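Local coordinates for chorismate mutase and shikimate 5-dehydrogenase fusion protein (Clostridium acetobutylicum, PDB 3FBT), which probably catalyses the reversible NADPH-linked reduction of 3-dehydroshikimate to shikimate in chorismate biosynthesis, as the dehydrogenase part of a fusion with chorismate mutase, at residues 84-89 / 101-106. Sequence-based numbering, arbitrary orientation.
Sequences RKIGAV and GFNTDY. With SO4 (sulfate ion), chain G.
The amide of Asn-103 meets Ala-88 within its own plane: ND2 gives a nearly straight hydrogen bond (2.9 Å, 171° at the hydrogen) to Ala-88 O, reaching that oxygen from above the carbonyl plane. The side chain of Ile-86 crosses that of Asn-103 at about a right angle, Ile-86 CD1 lying 3.6 Å from Asn-103 CG. The same methyl meets the Tyr-106 ring obliquely and lies 3.7 Å from Tyr-106 CB, while Asp-143 takes the tyrosine hydroxyl and Tyr-140 packs edge-to-face with the ring. At the edge of Phe-102, close to the ring plane, sits a sulfate, probably from the crystallisation liquor; its O2 accepts from Asn-103 N at 2.8 Å, and Ser-80 OG binds the ion as well.

Asn-103 also caps helix 105-115: OD1 accepts from Tyr-106 N at 3.2 Å. With CG anti to the backbone N (chi1 -169°), the side chain thus bridges the helix start and the turn after helix 81-86, its rotation fixed by a bond at each end of the amide. This is the substrate-binding domain of the shikimate dehydrogenase fold, where strand 99-102 leads, through the turn at Asn-103 and Thr-104, into helix 105-115, which connects to the Rossmann-type NADP domain. Asp-105, in the first turn of that helix, and neighbouring Asn-90 are predicted to bind shikimate; Asn-90 OD1 accepts a hydrogen bond from Thr-104 N.

Val-89 lies against the end of strand 99-102. Its CG1, anti to the backbone N (chi1 158°), comes 3.5 Å from Phe-102 O and also touches Gly-101 CA.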
# COMPACT_ATOMS: atom_id res chain seq x y z
N ARG A 84 -26.72 6.83 0.09
CA ARG A 84 -27.72 6.61 -0.94
C ARG A 84 -28.49 7.90 -1.22
O ARG A 84 -28.69 8.28 -2.37
CB ARG A 84 -28.71 5.57 -0.46
CG ARG A 84 -29.29 4.81 -1.62
CD ARG A 84 -30.77 4.38 -1.45
NE ARG A 84 -31.30 4.38 -2.82
CZ ARG A 84 -32.57 4.38 -3.20
NH1 ARG A 84 -33.57 4.35 -2.32
NH2 ARG A 84 -32.83 4.40 -4.50
N LYS A 85 -28.92 8.56 -0.15
CA LYS A 85 -29.76 9.74 -0.22
C LYS A 85 -28.95 10.88 -0.82
O LYS A 85 -29.43 11.67 -1.63
CB LYS A 85 -30.17 10.14 1.18
CG LYS A 85 -31.22 9.24 1.77
CD LYS A 85 -31.82 9.89 3.01
CE LYS A 85 -33.25 9.36 3.23
NZ LYS A 85 -33.53 9.11 4.66
N ILE A 86 -27.70 10.95 -0.40
CA ILE A 86 -26.84 12.02 -0.84
C ILE A 86 -26.56 11.81 -2.30
O ILE A 86 -26.42 12.76 -3.04
CB ILE A 86 -25.54 12.05 -0.01
CG1 ILE A 86 -25.84 12.42 1.45
CG2 ILE A 86 -24.54 13.07 -0.62
CD1 ILE A 86 -24.64 12.29 2.46
N GLY A 87 -26.47 10.57 -2.73
CA GLY A 87 -26.06 10.24 -4.09
C GLY A 87 -24.54 10.17 -4.36
O GLY A 87 -24.12 10.32 -5.49
N ALA A 88 -23.70 9.95 -3.35
CA ALA A 88 -22.25 9.99 -3.60
C ALA A 88 -21.57 9.30 -2.43
O ALA A 88 -21.99 9.41 -1.29
CB ALA A 88 -21.73 11.45 -3.72
N VAL A 89 -20.50 8.61 -2.73
CA VAL A 89 -19.79 7.86 -1.71
C VAL A 89 -18.44 8.46 -1.62
O VAL A 89 -17.79 8.64 -2.66
CB VAL A 89 -19.76 6.34 -2.11
CG1 VAL A 89 -18.64 5.62 -1.43
CG2 VAL A 89 -21.16 5.71 -1.75
N GLY A 101 -19.99 1.16 0.95
CA GLY A 101 -19.78 2.61 0.74
C GLY A 101 -20.49 3.45 1.77
O GLY A 101 -21.59 3.09 2.21
N PHE A 102 -19.84 4.55 2.15
CA PHE A 102 -20.37 5.51 3.11
C PHE A 102 -20.08 6.89 2.61
O PHE A 102 -19.34 7.08 1.66
CB PHE A 102 -19.70 5.33 4.48
CG PHE A 102 -19.90 3.91 5.03
CD1 PHE A 102 -20.86 3.66 5.97
CD2 PHE A 102 -19.17 2.83 4.49
CE1 PHE A 102 -21.07 2.32 6.45
CE2 PHE A 102 -19.36 1.51 4.98
CZ PHE A 102 -20.30 1.27 5.95
N ASN A 103 -20.59 7.85 3.36
CA ASN A 103 -20.33 9.22 3.10
C ASN A 103 -20.04 9.90 4.38
O ASN A 103 -20.94 10.14 5.17
CB ASN A 103 -21.55 9.89 2.46
CG ASN A 103 -21.20 11.27 1.94
OD1 ASN A 103 -20.80 12.12 2.70
ND2 ASN A 103 -21.23 11.45 0.65
N THR A 104 -18.77 10.24 4.61
CA THR A 104 -18.37 10.90 5.85
C THR A 104 -18.15 12.43 5.71
O THR A 104 -17.81 13.05 6.67
CB THR A 104 -17.05 10.30 6.37
OG1 THR A 104 -16.09 10.52 5.36
CG2 THR A 104 -17.19 8.73 6.60
N ASP A 105 -18.37 13.02 4.52
CA ASP A 105 -18.55 14.50 4.43
C ASP A 105 -19.76 14.98 5.26
O ASP A 105 -19.70 16.02 5.97
CB ASP A 105 -18.78 14.95 2.98
CG ASP A 105 -17.52 14.76 2.12
OD1 ASP A 105 -16.41 14.96 2.68
OD2 ASP A 105 -17.64 14.35 0.94
N TYR A 106 -20.86 14.26 5.12
CA TYR A 106 -22.10 14.53 5.89
C TYR A 106 -21.78 14.56 7.38
O TYR A 106 -22.19 15.49 8.13
CB TYR A 106 -23.10 13.41 5.60
CG TYR A 106 -24.42 13.56 6.33
CD1 TYR A 106 -25.49 14.13 5.71
CD2 TYR A 106 -24.56 13.13 7.67
CE1 TYR A 106 -26.72 14.29 6.36
CE2 TYR A 106 -25.79 13.30 8.37
CZ TYR A 106 -26.87 13.90 7.69
OH TYR A 106 -28.12 14.07 8.31
S SO4 G . -22.64 7.60 6.69
O1 SO4 G . -23.51 8.81 6.68
O2 SO4 G . -22.43 7.19 5.31
O3 SO4 G . -21.45 8.06 7.42
O4 SO4 G . -23.08 6.50 7.58